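PDB 1T6C: exopolyphosphatase from Aquifex aeolicus, which probably hydrolyses phosphoanhydride bonds, as relatives in the exopolyphosphatase/guanosine pentaphosphate phosphohydrolase family do with polyphosphate or guanosine pentaphosphate. Local coordinates for residues D33-I38 with V130-K135; D249-K252 with E258-K261; V82-A87 with L310-S315. One frame throughout, in Å; residues are numbered along the deposited sequence. Where two conformers were deposited one is given.

How the contacts relate
Contact 2 is the buried one, whereas contact 1 is partly buried and contact 3 lies at the surface. Contacts 1 and 3 share an element: both reach the five-stranded sheet, from helix 119-133 at an outermost strand, 35-45, and from helix 300-313 at the inner strand 84-89, and their centres are about 14 Å apart. Contact 2 lies on the opposite side of the chain's centre from contact 3, about 43 Å away between centres, and joins two successive helices. The chemistry follows the setting: a tyrosine hydroxyl on a strand's backbone with waters, an arginine stem against a phenylalanine in the interior, and an arginine among helix carboxylates outside.

Contact 1. Residues D33-I38 with V130-K135; sequences DGKLSI and VAYSLK
The Tyr132 ring meets the start of strand 35-45 and the preceding Gly34 with its hydroxyl end: Gly34 O lies at the ring's edge near its plane, 3.6 Å from Tyr132 CE1, while Leu36 N approaches obliquely. Leu36 CB rests 4.0 Å from Tyr132 CE2, adding apolar packing. The main bond runs from Leu36 N to Tyr132 OH, 2.9 Å long and nearly straight at 168°. One water links both residues, donating to Leu36 O and bonding Tyr132 OH at 3.1 Å. Tyrosine suits the place because it combines a long flat spacer with a polar tip; with CG anti to the backbone N (chi1 173°), it spans from helix to strand. A phenylalanine in its place would probably leave Leu36 N without this acceptor and the water with one partner fewer. Lys35 crosses the phenol at about a right angle, its CD 3.6 Å from Tyr132 OH. At the helix end Lys135 NZ donates to a lone pair of Tyr132 O at 2.7 Å. Val306 of helix 300-313 also touches Tyr132. Strand 35-45 is one of the sheet's outermost, and helix 119-133 leads from this sheet to the second, a connection characteristic of the two-domain actin-like fold.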
ATOM      1  N   ASP A  33       4.653 -17.975  19.577  1.00 27.06           N
ATOM      2  CA  ASP A  33       3.377 -18.030  20.311  1.00 29.05           C
ATOM      3  C   ASP A  33       2.301 -17.111  19.710  1.00 29.76           C
ATOM      4  O   ASP A  33       1.677 -16.299  20.410  1.00 30.65           O
ATOM      5  CB  ASP A  33       3.607 -17.697  21.779  1.00 29.63           C
ATOM      6  CG  ASP A  33       4.592 -18.636  22.430  1.00 30.92           C
ATOM      7  OD1 ASP A  33       4.615 -19.828  22.029  1.00 34.04           O
ATOM      8  OD2 ASP A  33       5.396 -18.258  23.314  1.00 36.48           O
ATOM      9  N   GLY A  34       2.114 -17.238  18.405  1.00 30.53           N
ATOM     10  CA  GLY A  34       1.121 -16.454  17.684  1.00 30.47           C
ATOM     11  C   GLY A  34       1.483 -14.995  17.413  1.00 30.00           C
ATOM     12  O   GLY A  34       0.725 -14.289  16.742  1.00 31.28           O
ATOM     13  N   LYS A  35       2.612 -14.531  17.929  1.00 28.69           N
ATOM     14  CA  LYS A  35       3.048 -13.159  17.733  1.00 27.28           C
ATOM     15  C   LYS A  35       4.050 -13.060  16.567  1.00 24.76           C
ATOM     16  O   LYS A  35       5.102 -13.687  16.582  1.00 22.21           O
ATOM     17  CB  LYS A  35       3.684 -12.632  19.018  1.00 28.48           C
ATOM     18  CG  LYS A  35       3.560 -11.126  19.257  1.00 32.80           C
ATOM     19  CD  LYS A  35       2.092 -10.626  19.484  1.00 37.22           C
ATOM     20  CE  LYS A  35       1.183 -11.589  20.296  1.00 39.55           C
ATOM     21  NZ  LYS A  35       0.405 -12.541  19.416  1.00 41.92           N
ATOM     22  N   LEU A  36       3.700 -12.251  15.570  1.00 22.15           N
ATOM     23  CA  LEU A  36       4.579 -11.922  14.446  1.00 20.88           C
ATOM     24  C   LEU A  36       5.421 -10.694  14.762  1.00 20.39           C
ATOM     25  O   LEU A  36       4.870  -9.634  15.104  1.00 21.67           O
ATOM     26  CB  LEU A  36       3.734 -11.581  13.222  1.00 20.75           C
ATOM     27  CG  LEU A  36       3.481 -12.557  12.098  1.00 21.36           C
ATOM     28  CD1 LEU A  36       2.646 -11.815  11.055  1.00 21.28           C
ATOM     29  CD2 LEU A  36       4.733 -13.097  11.486  1.00 20.95           C
ATOM     30  N   SER A  37       6.742 -10.811  14.646  1.00 18.42           N
ATOM     31  CA  SER A  37       7.631  -9.668  14.772  1.00 18.11           C
ATOM     32  C   SER A  37       8.521  -9.628  13.550  1.00 17.33           C
ATOM     33  O   SER A  37       9.055 -10.672  13.152  1.00 16.92           O
ATOM     34  CB  SER A  37       8.514  -9.832  16.009  0.50 18.16           C
ATOM     35  OG  SER A  37       7.746 -10.037  17.187  0.50 19.60           O
ATOM     36  N   ILE A  38       8.699  -8.439  12.980  1.00 15.76           N
ATOM     37  CA  ILE A  38       9.540  -8.268  11.808  1.00 16.20           C
ATOM     38  C   ILE A  38      10.982  -8.194  12.266  1.00 15.77           C
ATOM     39  O   ILE A  38      11.316  -7.384  13.124  1.00 16.92           O
ATOM     40  CB  ILE A  38       9.166  -6.934  11.075  0.65 15.49           C
ATOM     41  CG1 ILE A  38       7.645  -6.799  10.877  0.65 16.62           C
ATOM     42  CG2 ILE A  38       9.913  -6.830   9.768  0.65 15.65           C
ATOM     43  CD1 ILE A  38       6.967  -8.015  10.317  0.65 15.92           C
ATOM     44  N   VAL A 130      -4.422  -6.222   8.655  1.00  9.79           N
ATOM     45  CA  VAL A 130      -5.208  -5.392   9.537  1.00  9.81           C
ATOM     46  C   VAL A 130      -5.921  -6.281  10.554  1.00 10.12           C
ATOM     47  O   VAL A 130      -6.004  -5.950  11.736  1.00 11.07           O
ATOM     48  CB  VAL A 130      -6.209  -4.564   8.731  1.00  9.80           C
ATOM     49  CG1 VAL A 130      -7.214  -3.923   9.624  1.00 11.22           C
ATOM     50  CG2 VAL A 130      -5.481  -3.515   7.927  1.00 10.17           C
ATOM     51  N   ALA A 131      -6.448  -7.390  10.077  1.00 10.86           N
ATOM     52  CA  ALA A 131      -7.120  -8.326  10.956  1.00 11.26           C
ATOM     53  C   ALA A 131      -6.217  -8.766  12.091  1.00 12.82           C
ATOM     54  O   ALA A 131      -6.635  -8.805  13.245  1.00 13.13           O
ATOM     55  CB  ALA A 131      -7.684  -9.518  10.186  1.00 11.85           C
ATOM     56  N   TYR A 132      -4.967  -9.059  11.781  1.00 12.30           N
ATOM     57  CA  TYR A 132      -3.996  -9.451  12.775  1.00 12.69           C
ATOM     58  C   TYR A 132      -3.530  -8.278  13.636  1.00 12.71           C
ATOM     59  O   TYR A 132      -3.522  -8.350  14.866  1.00 13.52           O
ATOM     60  CB  TYR A 132      -2.788 -10.109  12.100  1.00 12.60           C
ATOM     61  CG  TYR A 132      -1.705 -10.354  13.089  1.00 13.77           C
ATOM     62  CD1 TYR A 132      -1.787 -11.426  13.962  1.00 16.52           C
ATOM     63  CD2 TYR A 132      -0.621  -9.486  13.219  1.00 14.96           C
ATOM     64  CE1 TYR A 132      -0.819 -11.636  14.899  1.00 19.37           C
ATOM     65  CE2 TYR A 132       0.359  -9.691  14.188  1.00 17.13           C
ATOM     66  CZ  TYR A 132       0.225 -10.768  15.030  1.00 18.83           C
ATOM     67  OH  TYR A 132       1.144 -11.028  16.002  1.00 23.39           O
ATOM     68  N   SER A 133      -3.123  -7.186  12.996  1.00 12.09           N
ATOM     69  CA  SER A 133      -2.422  -6.112  13.697  1.00 11.63           C
ATOM     70  C   SER A 133      -3.277  -5.084  14.391  1.00 11.66           C
ATOM     71  O   SER A 133      -2.747  -4.320  15.226  1.00 12.36           O
ATOM     72  CB  SER A 133      -1.473  -5.391  12.741  1.00 11.28           C
ATOM     73  OG  SER A 133      -2.172  -4.618  11.807  1.00 11.52           O
ATOM     74  N   LEU A 134      -4.575  -5.056  14.081  1.00 11.70           N
ATOM     75  CA  LEU A 134      -5.511  -4.109  14.699  1.00 11.90           C
ATOM     76  C   LEU A 134      -6.764  -4.755  15.271  1.00 13.24           C
ATOM     77  O   LEU A 134      -7.399  -4.164  16.151  1.00 14.95           O
ATOM     78  CB  LEU A 134      -5.937  -3.023  13.705  1.00 12.32           C
ATOM     79  CG  LEU A 134      -4.864  -1.963  13.385  1.00 12.34           C
ATOM     80  CD1 LEU A 134      -5.378  -1.074  12.249  1.00 12.71           C
ATOM     81  CD2 LEU A 134      -4.505  -1.130  14.613  1.00 13.61           C
ATOM     82  N   LYS A 135      -7.130  -5.909  14.747  1.00 14.26           N
ATOM     83  CA  LYS A 135      -8.349  -6.637  15.176  1.00 15.87           C
ATOM     84  C   LYS A 135      -9.568  -5.708  15.236  1.00 15.68           C
ATOM     85  O   LYS A 135     -10.240  -5.621  16.259  1.00 17.68           O
ATOM     86  CB  LYS A 135      -8.088  -7.372  16.518  1.00 17.20           C
ATOM     87  CG  LYS A 135      -6.941  -8.392  16.410  1.00 21.87           C
ATOM     88  CD  LYS A 135      -6.518  -9.098  17.718  1.00 25.65           C
ATOM     89  CE  LYS A 135      -4.969  -9.340  17.755  1.00 26.39           C
ATOM     90  NZ  LYS A 135      -4.364 -10.232  16.668  1.00 22.49           N
TER
HETATM   91  O   HOH W   1      -2.710 -11.673  18.302  1.00 43.31           O
HETATM   92  O   HOH W   2       2.951  -8.675  16.716  1.00 34.06           O

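Contact 2. Residues D249-K252 with E258-K261; sequences DTFK and ERSK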
ATOM      1  N   ASP A 249      -7.148  21.128   3.809  1.00 12.57           N
ATOM      2  CA  ASP A 249      -7.194  22.569   3.655  1.00 13.80           C
ATOM      3  C   ASP A 249      -5.813  23.228   3.793  1.00 13.44           C
ATOM      4  O   ASP A 249      -5.530  24.224   3.122  1.00 14.52           O
ATOM      5  CB  ASP A 249      -8.174  23.162   4.653  1.00 14.64           C
ATOM      6  CG  ASP A 249      -9.614  22.845   4.316  1.00 18.75           C
ATOM      7  OD1 ASP A 249      -9.949  22.395   3.179  1.00 20.31           O
ATOM      8  OD2 ASP A 249     -10.477  22.966   5.209  1.00 22.63           O
ATOM      9  N   THR A 250      -4.937  22.637   4.597  1.00 13.04           N
ATOM     10  CA  THR A 250      -3.580  23.114   4.778  1.00 13.28           C
ATOM     11  C   THR A 250      -2.785  22.882   3.516  1.00 12.26           C
ATOM     12  O   THR A 250      -2.183  23.799   2.958  1.00 12.37           O
ATOM     13  CB  THR A 250      -2.948  22.363   5.967  1.00 14.09           C
ATOM     14  OG1 THR A 250      -3.586  22.812   7.171  1.00 17.05           O
ATOM     15  CG2 THR A 250      -1.499  22.671   6.163  1.00 13.71           C
ATOM     16  N   PHE A 251      -2.806  21.652   3.028  1.00 12.08           N
ATOM     17  CA  PHE A 251      -1.977  21.332   1.860  1.00 11.29           C
ATOM     18  C   PHE A 251      -2.485  21.989   0.587  1.00 12.20           C
ATOM     19  O   PHE A 251      -1.709  22.308  -0.299  1.00 12.56           O
ATOM     20  CB  PHE A 251      -1.837  19.820   1.692  1.00 11.94           C
ATOM     21  CG  PHE A 251      -0.834  19.233   2.595  1.00 12.20           C
ATOM     22  CD1 PHE A 251      -1.205  18.481   3.666  1.00 12.75           C
ATOM     23  CD2 PHE A 251       0.512  19.486   2.391  1.00 14.87           C
ATOM     24  CE1 PHE A 251      -0.230  17.929   4.511  1.00 14.23           C
ATOM     25  CE2 PHE A 251       1.463  18.990   3.257  1.00 14.35           C
ATOM     26  CZ  PHE A 251       1.087  18.202   4.310  1.00 13.14           C
ATOM     27  N   LYS A 252      -3.775  22.279   0.485  1.00 12.74           N
ATOM     28  CA  LYS A 252      -4.287  22.918  -0.715  1.00 12.73           C
ATOM     29  C   LYS A 252      -3.790  24.361  -0.861  1.00 13.47           C
ATOM     30  O   LYS A 252      -3.917  24.914  -1.928  1.00 14.05           O
ATOM     31  CB  LYS A 252      -5.818  22.781  -0.795  1.00 15.04           C
ATOM     32  CG  LYS A 252      -6.603  23.769   0.009  1.00 16.43           C
ATOM     33  CD  LYS A 252      -8.116  23.476  -0.168  1.00 20.60           C
ATOM     34  CE  LYS A 252      -8.967  24.499   0.549  1.00 24.65           C
ATOM     35  NZ  LYS A 252     -10.430  24.208   0.383  1.00 26.22           N
ATOM     36  N   GLU A 258       7.128  23.341  -1.551  1.00 13.42           N
ATOM     37  CA  GLU A 258       7.224  23.849  -0.193  1.00 14.12           C
ATOM     38  C   GLU A 258       6.726  22.850   0.836  1.00 12.75           C
ATOM     39  O   GLU A 258       7.020  22.970   2.003  1.00 12.81           O
ATOM     40  CB  GLU A 258       6.414  25.156  -0.133  1.00 13.93           C
ATOM     41  CG  GLU A 258       6.294  25.822   1.208  1.00 17.08           C
ATOM     42  CD  GLU A 258       7.584  26.372   1.779  1.00 21.76           C
ATOM     43  OE1 GLU A 258       8.603  26.486   1.033  1.00 23.48           O
ATOM     44  OE2 GLU A 258       7.559  26.674   3.001  1.00 23.59           O
ATOM     45  N   ARG A 259       5.972  21.838   0.402  1.00 11.80           N
ATOM     46  CA  ARG A 259       5.291  20.967   1.345  1.00 12.08           C
ATOM     47  C   ARG A 259       6.276  20.216   2.251  1.00 12.79           C
ATOM     48  O   ARG A 259       6.030  20.139   3.445  1.00 14.92           O
ATOM     49  CB  ARG A 259       4.348  20.005   0.628  1.00 11.50           C
ATOM     50  CG  ARG A 259       3.160  20.699   0.049  1.00 11.44           C
ATOM     51  CD  ARG A 259       2.255  19.785  -0.742  1.00 12.63           C
ATOM     52  NE  ARG A 259       1.151  20.541  -1.322  1.00 10.87           N
ATOM     53  CZ  ARG A 259       0.373  20.104  -2.300  1.00 11.75           C
ATOM     54  NH1 ARG A 259       0.537  18.879  -2.782  1.00 10.93           N
ATOM     55  NH2 ARG A 259      -0.615  20.875  -2.766  1.00 12.37           N
ATOM     56  N   SER A 260       7.331  19.631   1.682  1.00 14.21           N
ATOM     57  CA  SER A 260       8.276  18.846   2.497  1.00 15.19           C
ATOM     58  C   SER A 260       9.167  19.762   3.310  1.00 15.48           C
ATOM     59  O   SER A 260       9.801  19.333   4.272  1.00 15.69           O
ATOM     60  CB  SER A 260       9.164  17.954   1.626  0.50 15.78           C
ATOM     61  OG  SER A 260       8.419  17.068   0.812  0.50 18.84           O
ATOM     62  N   LYS A 261       9.285  21.016   2.892  1.00 14.45           N
ATOM     63  CA  LYS A 261      10.032  21.982   3.680  1.00 15.87           C
ATOM     64  C   LYS A 261       9.259  22.376   4.929  1.00 14.84           C
ATOM     65  O   LYS A 261       9.833  22.485   6.005  1.00 16.02           O
ATOM     66  CB  LYS A 261      10.315  23.230   2.855  1.00 16.58           C
ATOM     67  CG  LYS A 261      11.160  22.958   1.622  1.00 20.71           C
ATOM     68  CD  LYS A 261      11.348  24.246   0.845  1.00 25.38           C
ATOM     69  CE  LYS A 261      12.362  24.139  -0.277  1.00 30.15           C
ATOM     70  NZ  LYS A 261      12.204  25.336  -1.172  1.00 32.61           N
TER
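Phe251 and Arg259 carry the contact, packed tightly where the arginine's aliphatic stem lies along the CD2-CE2 side of the phenyl ring. Arg259 CG sits at the ring edge, in its plane, 3.7 Å from Phe251 CD2, and Arg259 CD is 3.6 Å from that atom. The arginine chain is extended from CG to NE (chi2 176°), carrying the guanidinium past the ring to the backbone; the two planes stand 82° apart. There Arg259 NH2 gives Phe251 O a weak, bent bond of 3.1 Å, and Phe251 CB lies over one guanidinium face, toward its rim. Stronger grips come from Ala271 O on NH1 and Ile254 O on NE, letting one long side chain with several N-H groups serve more than one backbone carbonyl. Two successive helices, 241-251 and 256-262, are joined here by a short loop, the arginine of the second reaching the end region of the first. Leu275 and Ile278 of helix 274-288 and the ring of Phe263 pack round Phe251. By contrast, the outer side is held by charge: Lys252 starts out away from 258-261, and its NZ makes a salt bridge to Asp249 OD1 (3.4 Å, weak as a hydrogen bond) and another to Glu185.

Contact 3. Residues V82-A87 with L310-S315; sequences VERVKA and LKENHS
Arg84 reaches across to Glu312 through a salt bridge that is also a hydrogen bond: Arg84 NH1 gives a proton to Glu312 OE1 at 3.0 Å, with an N-H...O angle of 146°. The carboxylate oxygen is met almost in line with its own C-O bond. That oxygen lies 22° out of the guanidinium plane, and the two planes are turned 59° apart, so the groups join by one oxygen and not as a flat, doubly bonded pair. A second acid, Glu308, one helical turn earlier and at least as important a partner, forms a salt bridge with NE through its OE1. The arginine chain bends at chi3, which brings NH1 to Glu312 OE1. Arginine fits well here, since its several N-H groups can be shared between carboxylates four residues apart on a helix.

Such pairing joins a strand to the helix packed against its sheet, in an alpha/beta layer of the actin-like fold. Strand 84-89 lies inside the five-stranded sheet, between 12-19 and 114-116, and helix 300-313 touches both 84-89 and 12-19.

Beyond the charges, the guanidinium is laid against the helix. Glu312 N stands 4.2 Å above the centre of one face, and Lys311 CB packs over the same face, 3.4 Å from Arg84 NH2. Lys311 runs on extended beyond CG, with its CD 3.6 Å from Arg84 NH2, which keeps its charged end 5.2 Å from NH2 when measured at Lys311 NZ. Glu308 probably eases this approach of like charges, pairing weakly with that ammonium. Lys86, further along the strand, pairs instead with Glu115.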
ATOM      1  N   VAL A  82      14.576 -19.296   6.752  1.00 13.89           N
ATOM      2  CA  VAL A  82      13.162 -18.961   6.607  1.00 13.51           C
ATOM      3  C   VAL A  82      12.444 -20.178   6.075  1.00 13.54           C
ATOM      4  O   VAL A  82      12.849 -20.746   5.078  1.00 14.08           O
ATOM      5  CB  VAL A  82      12.971 -17.767   5.650  1.00 13.59           C
ATOM      6  CG1 VAL A  82      11.483 -17.540   5.395  1.00 14.27           C
ATOM      7  CG2 VAL A  82      13.669 -16.528   6.194  1.00 13.15           C
ATOM      8  N   GLU A  83      11.405 -20.597   6.764  1.00 13.21           N
ATOM      9  CA  GLU A  83      10.684 -21.825   6.423  1.00 14.59           C
ATOM     10  C   GLU A  83       9.568 -21.666   5.387  1.00 13.81           C
ATOM     11  O   GLU A  83       9.265 -22.601   4.641  1.00 14.40           O
ATOM     12  CB  GLU A  83      10.165 -22.449   7.708  1.00 16.09           C
ATOM     13  CG  GLU A  83      11.338 -23.076   8.481  1.00 20.13           C
ATOM     14  CD  GLU A  83      10.914 -23.830   9.728  1.00 24.71           C
ATOM     15  OE1 GLU A  83      10.462 -24.997   9.609  1.00 29.93           O
ATOM     16  OE2 GLU A  83      11.045 -23.255  10.814  1.00 26.89           O
ATOM     17  N   ARG A  84       8.954 -20.484   5.336  1.00 13.22           N
ATOM     18  CA  ARG A  84       7.868 -20.217   4.387  1.00 12.59           C
ATOM     19  C   ARG A  84       8.122 -18.876   3.733  1.00 12.43           C
ATOM     20  O   ARG A  84       8.329 -17.895   4.448  1.00 12.06           O
ATOM     21  CB  ARG A  84       6.497 -20.196   5.058  1.00 13.18           C
ATOM     22  CG  ARG A  84       6.144 -21.460   5.838  1.00 16.03           C
ATOM     23  CD  ARG A  84       4.716 -21.462   6.388  1.00 20.89           C
ATOM     24  NE  ARG A  84       3.785 -21.470   5.270  1.00 27.35           N
ATOM     25  CZ  ARG A  84       3.152 -22.546   4.767  1.00 29.46           C
ATOM     26  NH1 ARG A  84       3.250 -23.751   5.312  1.00 30.81           N
ATOM     27  NH2 ARG A  84       2.369 -22.384   3.714  1.00 30.30           N
ATOM     28  N   VAL A  85       8.114 -18.873   2.405  1.00 11.69           N
ATOM     29  CA  VAL A  85       8.395 -17.697   1.581  1.00 12.17           C
ATOM     30  C   VAL A  85       7.300 -17.580   0.527  1.00 11.97           C
ATOM     31  O   VAL A  85       6.971 -18.573  -0.147  1.00 13.06           O
ATOM     32  CB  VAL A  85       9.718 -17.839   0.848  1.00 13.15           C
ATOM     33  CG1 VAL A  85       9.951 -16.640  -0.067  1.00 13.86           C
ATOM     34  CG2 VAL A  85      10.838 -18.033   1.810  1.00 14.87           C
ATOM     35  N   LYS A  86       6.749 -16.374   0.364  1.00 10.58           N
ATOM     36  CA  LYS A  86       5.764 -16.087  -0.667  1.00  9.94           C
ATOM     37  C   LYS A  86       6.220 -14.822  -1.389  1.00 10.09           C
ATOM     38  O   LYS A  86       6.495 -13.796  -0.760  1.00 11.02           O
ATOM     39  CB  LYS A  86       4.365 -15.891  -0.093  1.00 10.93           C
ATOM     40  CG  LYS A  86       3.301 -15.474  -1.071  1.00 13.28           C
ATOM     41  CD  LYS A  86       2.957 -16.584  -2.037  1.00 15.87           C
ATOM     42  CE  LYS A  86       2.111 -16.103  -3.180  1.00 17.38           C
ATOM     43  NZ  LYS A  86       1.609 -17.274  -3.970  1.00 18.85           N
ATOM     44  N   ALA A  87       6.357 -14.920  -2.689  1.00  9.86           N
ATOM     45  CA  ALA A  87       6.776 -13.775  -3.515  1.00  9.40           C
ATOM     46  C   ALA A  87       5.674 -13.406  -4.485  1.00  9.81           C
ATOM     47  O   ALA A  87       5.057 -14.286  -5.126  1.00 10.18           O
ATOM     48  CB  ALA A  87       8.014 -14.106  -4.248  1.00 10.03           C
ATOM     49  N   LEU A 310      -1.277 -18.334   8.869  1.00 21.77           N
ATOM     50  CA  LEU A 310      -2.565 -19.029   8.790  1.00 22.61           C
ATOM     51  C   LEU A 310      -2.453 -20.359   8.034  1.00 23.62           C
ATOM     52  O   LEU A 310      -3.066 -21.333   8.437  1.00 24.11           O
ATOM     53  CB  LEU A 310      -3.662 -18.143   8.170  1.00 21.82           C
ATOM     54  CG  LEU A 310      -4.002 -16.848   8.918  1.00 22.57           C
ATOM     55  CD1 LEU A 310      -4.883 -15.946   8.058  1.00 23.92           C
ATOM     56  CD2 LEU A 310      -4.667 -17.097  10.274  1.00 25.69           C
ATOM     57  N   LYS A 311      -1.678 -20.414   6.958  1.00 24.84           N
ATOM     58  CA  LYS A 311      -1.530 -21.644   6.167  1.00 26.47           C
ATOM     59  C   LYS A 311      -0.849 -22.742   6.987  1.00 28.77           C
ATOM     60  O   LYS A 311      -1.181 -23.928   6.862  1.00 28.52           O
ATOM     61  CB  LYS A 311      -0.701 -21.401   4.910  1.00 26.61           C
ATOM     62  CG  LYS A 311      -1.475 -20.804   3.791  1.00 27.62           C
ATOM     63  CD  LYS A 311      -0.573 -20.542   2.615  1.00 29.26           C
ATOM     64  CE  LYS A 311      -1.216 -19.600   1.621  1.00 31.88           C
ATOM     65  NZ  LYS A 311      -0.322 -19.482   0.415  1.00 33.55           N
ATOM     66  N   GLU A 312       0.121 -22.325   7.795  1.00 30.90           N
ATOM     67  CA  GLU A 312       0.909 -23.224   8.615  1.00 33.24           C
ATOM     68  C   GLU A 312      -0.009 -23.845   9.660  1.00 35.59           C
ATOM     69  O   GLU A 312       0.084 -25.045   9.924  1.00 36.03           O
ATOM     70  CB  GLU A 312       2.072 -22.451   9.256  1.00 33.16           C
ATOM     71  CG  GLU A 312       2.987 -23.261  10.167  1.00 33.87           C
ATOM     72  CD  GLU A 312       3.754 -24.348   9.444  1.00 33.04           C
ATOM     73  OE1 GLU A 312       3.840 -24.345   8.210  1.00 33.33           O
ATOM     74  OE2 GLU A 312       4.277 -25.238  10.132  1.00 36.65           O
ATOM     75  N   ASN A 313      -0.928 -23.043  10.200  1.00 37.74           N
ATOM     76  CA  ASN A 313      -1.821 -23.478  11.278  1.00 39.97           C
ATOM     77  C   ASN A 313      -3.070 -24.228  10.830  1.00 41.21           C
ATOM     78  O   ASN A 313      -3.753 -24.819  11.668  1.00 42.21           O
ATOM     79  CB  ASN A 313      -2.259 -22.280  12.114  1.00 40.09           C
ATOM     80  CG  ASN A 313      -1.097 -21.583  12.785  1.00 41.67           C
ATOM     81  OD1 ASN A 313      -1.218 -20.432  13.228  1.00 43.88           O
ATOM     82  ND2 ASN A 313       0.043 -22.266  12.862  1.00 43.41           N
ATOM     83  N   HIS A 314      -3.374 -24.218   9.534  1.00 42.52           N
ATOM     84  CA  HIS A 314      -4.524 -24.949   9.010  1.00 43.84           C
ATOM     85  C   HIS A 314      -4.355 -26.452   9.205  1.00 44.68           C
ATOM     86  O   HIS A 314      -3.234 -26.965   9.192  1.00 44.30           O
ATOM     87  CB  HIS A 314      -4.727 -24.659   7.522  1.00 44.42           C
ATOM     88  CG  HIS A 314      -6.037 -25.154   6.986  1.00 46.07           C
ATOM     89  ND1 HIS A 314      -6.180 -26.391   6.392  1.00 47.04           N
ATOM     90  CD2 HIS A 314      -7.267 -24.586   6.977  1.00 47.65           C
ATOM     91  CE1 HIS A 314      -7.440 -26.559   6.030  1.00 48.13           C
ATOM     92  NE2 HIS A 314      -8.119 -25.478   6.374  1.00 48.23           N
ATOM     93  N   SER A 315      -5.483 -27.146   9.372  1.00 46.00           N
ATOM     94  CA  SER A 315      -5.505 -28.594   9.603  1.00 47.06           C
ATOM     95  C   SER A 315      -4.958 -28.887  11.011  1.00 47.45           C
ATOM     96  O   SER A 315      -4.899 -30.038  11.450  1.00 48.28           O
ATOM     97  CB  SER A 315      -4.706 -29.330   8.504  1.00 47.34           C
ATOM     98  OG  SER A 315      -5.367 -30.495   8.051  1.00 48.31           O
TER